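PDB 6WB4: acarbose Kinase Mak1 from Uncultured bacterium, which phosphorylates the antidiabetic drug acarbose at the expense of ATP, probably inactivating it, as a carbohydrate kinase of the pfkB (ribokinase-like) family. Local coordinates for residues B[44-48]-B[49-53]; B[65-68]-B[69-73]; B[188-191]-B[192-196]; B[306-309]-B[310-314]. All blocks are in the same frame, centred on the assembly; numbering follows the deposited sequence.

In the fold
The four short-range contacts follow one another along the chain. Interaction 1 lies about 32 Å from the chain centre, in a loop and the short strand 51-52, which pairs with a strand of the second subunit. Interaction 2, centred about 35 Å from it, is near the middle, on helix 65-73 beside the large mixed sheet. Interaction 3, centred about 24 Å from interaction 2, is the turn into helix 192-195 in the glycan pocket. Interaction 4 starts the C-terminal helix 310-318; its Phe307 packs on Gly66, Leu69, Gly70 and Ala73, the one touch among the four. Subunit interface and sugar pocket thus lie apart from the core helix, which anchors the last helix through Phe307.

Interaction 1. Residues B[44-48]-B[49-53]; sequences PLPVV and DSMMV
Pro46 and Met51 face each other across a loop that bends back on itself, and what touches is the ring corner of one against the selenium of the other: Pro46 CG lies 4.0 Å from Met51 SE, with the two side chains crossing at about a right angle. Met51 is a selenomethionine introduced by labelling. Its CG sits between the backbone N and the carbonyl carbon (chi1 72°), the next bond is extended, and a fold at chi3 (-35°) curls the end of the chain alongside the proline ring, with SE the nearest atom. Val48 sits at the bend, its CG1 branch turned to the root of Met51, 3.8 Å from Met51 CB and 3.6 Å from Met51 N. CG2, the other branch, is anti to the backbone N and leans over the chain at Asp49 and Ser50. The contact is apolar between side chains; within the loop itself, Val48 N makes a weak hydrogen bond to Pro46 O at 3.2 Å.

This probably belongs to the lid of the ribokinase-like fold, and the strand that follows does the joining: Met51 and Met52 run in a parallel ladder with a strand of the second subunit, so the sheet continues across the interface, as in the beta-clasp of ribokinase dimers. Met51 also packs on Leu129 of the second subunit, and within its own chain both Met51 and Pro46 rest on Lys41. Ser50 points away from the inside of the loop; its side chain is about 4 Å from a bound acarviosine-type sugar unit and packs on Ser128 of the second subunit.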
# COMPACT_ATOMS: atom_id res chain seq x y z
N PRO B 44 18.30 -3.21 2.87
CA PRO B 44 17.89 -1.99 2.16
C PRO B 44 17.48 -2.20 0.71
O PRO B 44 17.89 -3.16 0.05
CB PRO B 44 19.14 -1.12 2.24
CG PRO B 44 20.26 -2.09 2.23
CD PRO B 44 19.77 -3.29 3.00
N LEU B 45 16.64 -1.29 0.23
CA LEU B 45 16.08 -1.34 -1.12
C LEU B 45 17.12 -1.21 -2.23
O LEU B 45 18.01 -0.36 -2.15
CB LEU B 45 15.02 -0.25 -1.27
CG LEU B 45 13.80 -0.40 -0.36
CD1 LEU B 45 12.78 0.70 -0.64
CD2 LEU B 45 13.16 -1.77 -0.50
N PRO B 46 17.00 -2.06 -3.26
CA PRO B 46 17.76 -1.98 -4.52
C PRO B 46 17.70 -0.60 -5.15
O PRO B 46 16.74 0.14 -4.93
CB PRO B 46 17.07 -3.02 -5.40
CG PRO B 46 16.52 -4.02 -4.44
CD PRO B 46 16.09 -3.22 -3.24
N VAL B 47 18.71 -0.26 -5.93
CA VAL B 47 18.84 1.09 -6.47
C VAL B 47 18.17 1.27 -7.84
O VAL B 47 18.79 1.10 -8.89
CB VAL B 47 20.34 1.48 -6.56
CG1 VAL B 47 20.89 1.77 -5.18
CG2 VAL B 47 21.16 0.39 -7.26
N VAL B 48 16.89 1.62 -7.81
CA VAL B 48 16.13 1.81 -9.04
C VAL B 48 15.02 2.85 -8.87
O VAL B 48 14.56 3.12 -7.76
CB VAL B 48 15.53 0.47 -9.53
CG1 VAL B 48 14.31 0.09 -8.71
CG2 VAL B 48 15.20 0.54 -11.01
N ASP B 49 14.60 3.47 -9.98
CA ASP B 49 13.47 4.39 -9.96
C ASP B 49 12.19 3.60 -9.73
O ASP B 49 11.24 4.10 -9.12
CB ASP B 49 13.37 5.17 -11.28
CG ASP B 49 13.89 6.58 -11.15
OD1 ASP B 49 14.00 7.08 -10.01
OD2 ASP B 49 14.18 7.19 -12.20
N SER B 50 12.18 2.37 -10.21
CA SER B 50 11.01 1.52 -10.13
C SER B 50 11.35 0.06 -10.40
O SER B 50 12.02 -0.26 -11.37
CB SER B 50 9.94 1.99 -11.11
OG SER B 50 10.29 1.67 -12.44
N MSE B 51 10.88 -0.82 -9.52
CA MSE B 51 10.94 -2.25 -9.76
C MSE B 51 9.56 -2.83 -9.54
O MSE B 51 8.75 -2.23 -8.83
CB MSE B 51 11.96 -2.93 -8.85
CG MSE B 51 11.53 -3.02 -7.40
SE MSE B 51 12.93 -3.80 -6.29
CE MSE B 51 13.65 -5.08 -7.57
N MSE B 52 9.28 -3.97 -10.14
CA MSE B 52 7.97 -4.58 -9.97
C MSE B 52 8.02 -5.63 -8.86
O MSE B 52 9.07 -6.22 -8.58
CB MSE B 52 7.47 -5.18 -11.29
CG MSE B 52 7.92 -6.60 -11.58
SE MSE B 52 7.14 -7.28 -13.24
CE MSE B 52 7.77 -9.12 -13.12
N VAL B 53 6.87 -5.85 -8.23
CA VAL B 53 6.74 -6.74 -7.08
C VAL B 53 5.57 -7.69 -7.32
O VAL B 53 4.73 -7.41 -8.18
CB VAL B 53 6.51 -5.96 -5.76
CG1 VAL B 53 7.73 -5.14 -5.41
CG2 VAL B 53 5.27 -5.09 -5.86

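Interaction 2. Residues B[65-68]-B[69-73]; sequences NGVA and LGVHA
Leu69 leans back along the helix onto Asn65, one turn earlier. The leucine's CD1 branch does the touching: it lies 3.3 Å from Asn65 ND2 and 3.9 Å from Asn65 OD1, so the amide meets a methyl with both its polar atoms. With CG anti to the carbonyl carbon (chi1 -85°), Leu69 is turned back toward the helix start, where Asn65, its CG anti to the backbone N (chi1 179°), holds its amide. Asn65 ND2 is also held, weakly, by Gly61 O. On a different side, Val67 and Val71 stand one turn apart and approach more loosely, CG1 of Val67 to CG2 of Val71 at 4.4 Å.

Helix 65-73 flanks the central sheet of the pfkB fold: Val67 and Ala68 rest on Val28 of strand 24-29, while Val71 packs on Ser78 and on Ala271 and Cys275 of helix 265-280. The side chain of Val67 is about 4 Å from a bound calcium ion. Gly66 and Gly70, which have no side chains, leave a smooth strip beside Leu69 where the ring of Phe307 lies. Regular i to i+4 bonds tie the turns, among them Gly70 N to Gly66 O at 2.9 Å and Val71 N to Val67 O at 3.0 Å.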
# COMPACT_ATOMS: atom_id res chain seq x y z
N ASN B 65 -6.06 -6.04 16.39
CA ASN B 65 -6.72 -7.18 15.80
C ASN B 65 -6.14 -8.54 16.19
O ASN B 65 -6.88 -9.51 16.33
CB ASN B 65 -6.66 -7.01 14.27
CG ASN B 65 -7.29 -8.15 13.54
OD1 ASN B 65 -8.48 -8.42 13.67
ND2 ASN B 65 -6.49 -8.84 12.73
N GLY B 66 -4.84 -8.61 16.39
CA GLY B 66 -4.22 -9.88 16.74
C GLY B 66 -4.73 -10.47 18.04
O GLY B 66 -5.07 -11.65 18.09
N VAL B 67 -4.81 -9.63 19.08
CA VAL B 67 -5.27 -10.07 20.39
C VAL B 67 -6.72 -10.55 20.35
O VAL B 67 -7.03 -11.62 20.89
CB VAL B 67 -5.13 -8.95 21.43
CG1 VAL B 67 -5.75 -9.38 22.74
CG2 VAL B 67 -3.65 -8.60 21.62
N ALA B 68 -7.59 -9.79 19.70
CA ALA B 68 -9.00 -10.17 19.58
C ALA B 68 -9.15 -11.53 18.90
O ALA B 68 -9.97 -12.36 19.31
CB ALA B 68 -9.78 -9.11 18.81
N LEU B 69 -8.36 -11.75 17.85
CA LEU B 69 -8.39 -13.00 17.09
C LEU B 69 -7.89 -14.18 17.91
O LEU B 69 -8.50 -15.25 17.91
CB LEU B 69 -7.55 -12.86 15.82
CG LEU B 69 -8.14 -12.26 14.55
CD1 LEU B 69 -7.01 -12.02 13.55
CD2 LEU B 69 -9.19 -13.21 13.94
N GLY B 70 -6.78 -13.98 18.61
CA GLY B 70 -6.22 -15.00 19.48
C GLY B 70 -7.21 -15.47 20.54
O GLY B 70 -7.38 -16.67 20.76
N VAL B 71 -7.86 -14.51 21.18
CA VAL B 71 -8.86 -14.79 22.20
C VAL B 71 -10.06 -15.55 21.63
O VAL B 71 -10.54 -16.52 22.22
CB VAL B 71 -9.34 -13.48 22.84
CG1 VAL B 71 -10.57 -13.74 23.70
CG2 VAL B 71 -8.23 -12.86 23.68
N HIS B 72 -10.54 -15.09 20.48
CA HIS B 72 -11.68 -15.73 19.84
C HIS B 72 -11.32 -17.16 19.43
O HIS B 72 -12.12 -18.09 19.60
CB HIS B 72 -12.12 -14.92 18.63
CG HIS B 72 -13.41 -15.38 18.04
ND1 HIS B 72 -13.49 -16.42 17.14
CD2 HIS B 72 -14.68 -14.94 18.21
CE1 HIS B 72 -14.74 -16.60 16.77
NE2 HIS B 72 -15.49 -15.72 17.41
N ALA B 73 -10.11 -17.33 18.93
CA ALA B 73 -9.63 -18.62 18.46
C ALA B 73 -9.65 -19.67 19.57
O ALA B 73 -9.80 -20.87 19.31
CB ALA B 73 -8.20 -18.48 17.88

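Interaction 3. Residues B[188-191]-B[192-196]; sequences ADYH and KDFAY. With GLC (alpha-D-glucopyranose), chain D.
The chain turns at Asp189 to His191 into the short helix 192-195: Lys192 N donates to Asp189 O (3.2 Å) from well above the carbonyl plane, and His191 O takes Ala195 N at 2.9 Å, which meets its carbonyl more nearly end-on, plus a weak bond from Phe194 N. This turn carries part of the glycan pocket of the kinase. Tyr190, its CG anti to the backbone N (chi1 177°), spreads its ring beneath a bound glucose: GLC C1 sits 3.6 Å above the plane, over the ring centre. Arg164 makes a cation-pi contact with the same ring, and Tyr190 OH bonds to Ile159 O. His191 lies beside it, Tyr190 CD2 standing over one face of the imidazole, and is stacked with Trp184. Phe194 meets Tyr190 obliquely, CE2 to CE2 at 4.3 Å, its ring edge turned to His191 O. Lys192 runs extended next to Asp189, pointing the same way, and its NZ reaches Asp189 OD1 at 2.7 Å from above the carboxylate plane, a salt bridge spanning the turn from i to i+3. The sugar is met at the imidazole edge, where His191 NE2 and GLC O3 share a hydrogen bond of 3.2 Å.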
# COMPACT_ATOMS: atom_id res chain seq x y z
N ALA B 188 10.46 7.24 27.71
CA ALA B 188 9.43 8.05 27.05
C ALA B 188 8.17 8.19 27.91
O ALA B 188 7.66 7.21 28.45
CB ALA B 188 9.08 7.45 25.69
N ASP B 189 7.66 9.41 28.01
CA ASP B 189 6.55 9.73 28.91
C ASP B 189 5.20 9.29 28.34
O ASP B 189 4.24 9.08 29.08
CB ASP B 189 6.54 11.22 29.21
CG ASP B 189 7.79 11.68 29.93
OD1 ASP B 189 7.93 11.35 31.13
OD2 ASP B 189 8.63 12.35 29.30
N TYR B 190 5.15 9.17 27.02
CA TYR B 190 3.91 8.82 26.33
C TYR B 190 3.26 7.55 26.90
O TYR B 190 2.05 7.48 27.04
CB TYR B 190 4.14 8.63 24.83
CG TYR B 190 2.89 8.21 24.12
CD1 TYR B 190 1.97 9.15 23.67
CD2 TYR B 190 2.59 6.86 23.96
CE1 TYR B 190 0.80 8.75 23.07
CE2 TYR B 190 1.42 6.46 23.35
CZ TYR B 190 0.54 7.41 22.90
OH TYR B 190 -0.61 7.01 22.29
N HIS B 191 4.09 6.56 27.19
CA HIS B 191 3.62 5.23 27.58
C HIS B 191 3.24 5.11 29.05
O HIS B 191 2.53 4.19 29.44
CB HIS B 191 4.68 4.18 27.27
CG HIS B 191 5.20 4.24 25.87
ND1 HIS B 191 5.93 5.30 25.38
CD2 HIS B 191 5.12 3.35 24.85
CE1 HIS B 191 6.26 5.07 24.13
NE2 HIS B 191 5.78 3.89 23.78
N LYS B 192 3.71 6.05 29.87
CA LYS B 192 3.69 5.87 31.32
C LYS B 192 2.29 5.65 31.90
O LYS B 192 2.12 4.81 32.79
CB LYS B 192 4.39 7.05 31.98
CG LYS B 192 5.91 6.93 31.98
CD LYS B 192 6.58 8.18 32.52
CE LYS B 192 8.10 8.11 32.37
NZ LYS B 192 8.76 9.39 32.78
N ASP B 193 1.30 6.37 31.40
CA ASP B 193 -0.08 6.18 31.86
C ASP B 193 -0.52 4.72 31.73
O ASP B 193 -1.21 4.19 32.59
CB ASP B 193 -1.03 7.07 31.06
CG ASP B 193 -1.19 8.45 31.66
OD1 ASP B 193 -1.08 8.57 32.90
OD2 ASP B 193 -1.44 9.41 30.90
N PHE B 194 -0.10 4.09 30.64
CA PHE B 194 -0.41 2.69 30.39
C PHE B 194 0.44 1.77 31.26
O PHE B 194 -0.05 0.79 31.82
CB PHE B 194 -0.19 2.36 28.92
CG PHE B 194 -1.03 3.17 27.97
CD1 PHE B 194 -2.31 2.78 27.65
CD2 PHE B 194 -0.51 4.30 27.36
CE1 PHE B 194 -3.07 3.51 26.76
CE2 PHE B 194 -1.26 5.03 26.46
CZ PHE B 194 -2.55 4.64 26.16
N ALA B 195 1.73 2.10 31.36
CA ALA B 195 2.66 1.31 32.16
C ALA B 195 2.27 1.29 33.63
O ALA B 195 2.41 0.27 34.29
CB ALA B 195 4.07 1.84 31.99
N TYR B 196 1.78 2.42 34.14
CA TYR B 196 1.46 2.53 35.57
C TYR B 196 -0.02 2.31 35.83
O TYR B 196 -0.45 2.30 36.99
CB TYR B 196 1.86 3.91 36.12
CG TYR B 196 3.30 4.29 35.89
CD1 TYR B 196 4.30 3.33 35.75
CD2 TYR B 196 3.67 5.63 35.81
CE1 TYR B 196 5.62 3.70 35.54
CE2 TYR B 196 4.98 6.00 35.60
CZ TYR B 196 5.95 5.03 35.47
OH TYR B 196 7.26 5.41 35.26
C1 GLC D . 3.13 7.09 20.22
C2 GLC D . 4.25 6.29 20.89
C3 GLC D . 4.71 5.15 19.97
C4 GLC D . 3.50 4.29 19.61
C5 GLC D . 2.43 5.18 18.95
C6 GLC D . 1.20 4.37 18.56
O2 GLC D . 5.34 7.15 21.22
O3 GLC D . 5.72 4.38 20.63
O4 GLC D . 3.87 3.21 18.75
O5 GLC D . 2.05 6.22 19.85
O6 GLC D . 0.22 5.24 17.98

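Interaction 4. Residues B[306-309]-B[310-314]; sequences SFVD and VETLE
An aspartate N-cap with a hydrophobic staple opens the C-terminal helix 310-318, joining it to the loop from helix 283-298. Asp309 is the cap. Its CG stands between its own backbone N and carbonyl carbon (chi1 62°), which carries the carboxylate over the first turn, across Thr312 at about a right angle. OD1 is gripped twice by that one residue: Thr312 N donates at 3.0 Å, nearly along the C-O axis, and Thr312 OG1 at 2.8 Å from the syn side, the two donors coming from opposite faces of the carboxylate plane. The pair fixes the rotation of the carboxylate and satisfies a first-turn amide that has no helical carbonyl four residues before it, and the helix start would probably favour its negative charge. The main chain adds Leu313 N to Asp309 O at 3.0 Å.

Val308, just before the cap, supplies the staple. Its CG2 branch, anti to the backbone N, points at the helix and reaches Leu313 CB at 4.3 Å. Trp296 of helix 283-298 packs against both Val308 and Thr312, and Val292 of that helix against Leu313, so the staple faces the protein interior. The same valine methyl also touches the threonine, Val308 CG2 lying 3.6 Å from Thr312 CB.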
# COMPACT_ATOMS: atom_id res chain seq x y z
N SER B 306 -2.71 -17.42 11.86
CA SER B 306 -3.24 -18.60 12.52
C SER B 306 -3.01 -18.58 14.02
O SER B 306 -1.90 -18.29 14.47
CB SER B 306 -2.60 -19.86 11.91
OG SER B 306 -3.11 -21.02 12.53
N PHE B 307 -4.04 -18.89 14.79
CA PHE B 307 -3.93 -18.86 16.25
C PHE B 307 -4.27 -20.22 16.84
O PHE B 307 -5.20 -20.90 16.39
CB PHE B 307 -4.82 -17.77 16.84
CG PHE B 307 -4.46 -16.38 16.38
CD1 PHE B 307 -4.92 -15.89 15.16
CD2 PHE B 307 -3.63 -15.59 17.15
CE1 PHE B 307 -4.57 -14.62 14.73
CE2 PHE B 307 -3.28 -14.31 16.72
CZ PHE B 307 -3.75 -13.83 15.51
N VAL B 308 -3.50 -20.62 17.84
CA VAL B 308 -3.70 -21.92 18.48
C VAL B 308 -5.11 -22.01 19.06
O VAL B 308 -5.63 -21.02 19.60
CB VAL B 308 -2.65 -22.16 19.58
CG1 VAL B 308 -2.88 -21.22 20.78
CG2 VAL B 308 -2.66 -23.60 20.03
N ASP B 309 -5.76 -23.17 18.92
CA ASP B 309 -7.09 -23.38 19.50
C ASP B 309 -6.96 -24.08 20.85
O ASP B 309 -5.85 -24.40 21.27
CB ASP B 309 -8.00 -24.16 18.54
CG ASP B 309 -7.49 -25.57 18.22
OD1 ASP B 309 -6.60 -26.10 18.91
OD2 ASP B 309 -8.01 -26.17 17.25
N VAL B 310 -8.09 -24.31 21.52
CA VAL B 310 -8.09 -24.92 22.86
C VAL B 310 -7.45 -26.31 22.91
O VAL B 310 -6.58 -26.57 23.74
CB VAL B 310 -9.52 -25.06 23.43
CG1 VAL B 310 -9.53 -25.97 24.65
CG2 VAL B 310 -10.09 -23.71 23.78
N GLU B 311 -7.91 -27.19 22.03
CA GLU B 311 -7.43 -28.56 21.98
C GLU B 311 -5.90 -28.61 21.89
O GLU B 311 -5.25 -29.41 22.56
CB GLU B 311 -8.06 -29.28 20.79
CG GLU B 311 -7.80 -30.77 20.69
CD GLU B 311 -8.29 -31.34 19.37
OE1 GLU B 311 -8.26 -30.61 18.36
OE2 GLU B 311 -8.73 -32.51 19.34
N THR B 312 -5.34 -27.73 21.07
CA THR B 312 -3.90 -27.74 20.83
C THR B 312 -3.10 -27.07 21.96
O THR B 312 -2.01 -27.53 22.32
CB THR B 312 -3.57 -27.07 19.49
OG1 THR B 312 -4.34 -27.69 18.44
CG2 THR B 312 -2.08 -27.19 19.18
N LEU B 313 -3.64 -25.99 22.53
CA LEU B 313 -2.99 -25.33 23.65
C LEU B 313 -2.80 -26.32 24.78
O LEU B 313 -1.67 -26.54 25.23
CB LEU B 313 -3.81 -24.15 24.17
CG LEU B 313 -3.21 -23.36 25.34
CD1 LEU B 313 -1.82 -22.85 25.03
CD2 LEU B 313 -4.12 -22.22 25.74
N GLU B 314 -3.90 -26.96 25.18
CA GLU B 314 -3.91 -27.95 26.26
C GLU B 314 -2.95 -29.10 26.01
O GLU B 314 -2.17 -29.47 26.89
CB GLU B 314 -5.32 -28.51 26.45
CG GLU B 314 -6.34 -27.53 27.01
CD GLU B 314 -7.69 -28.16 27.24
OE1 GLU B 314 -7.94 -29.27 26.70
OE2 GLU B 314 -8.51 -27.55 27.96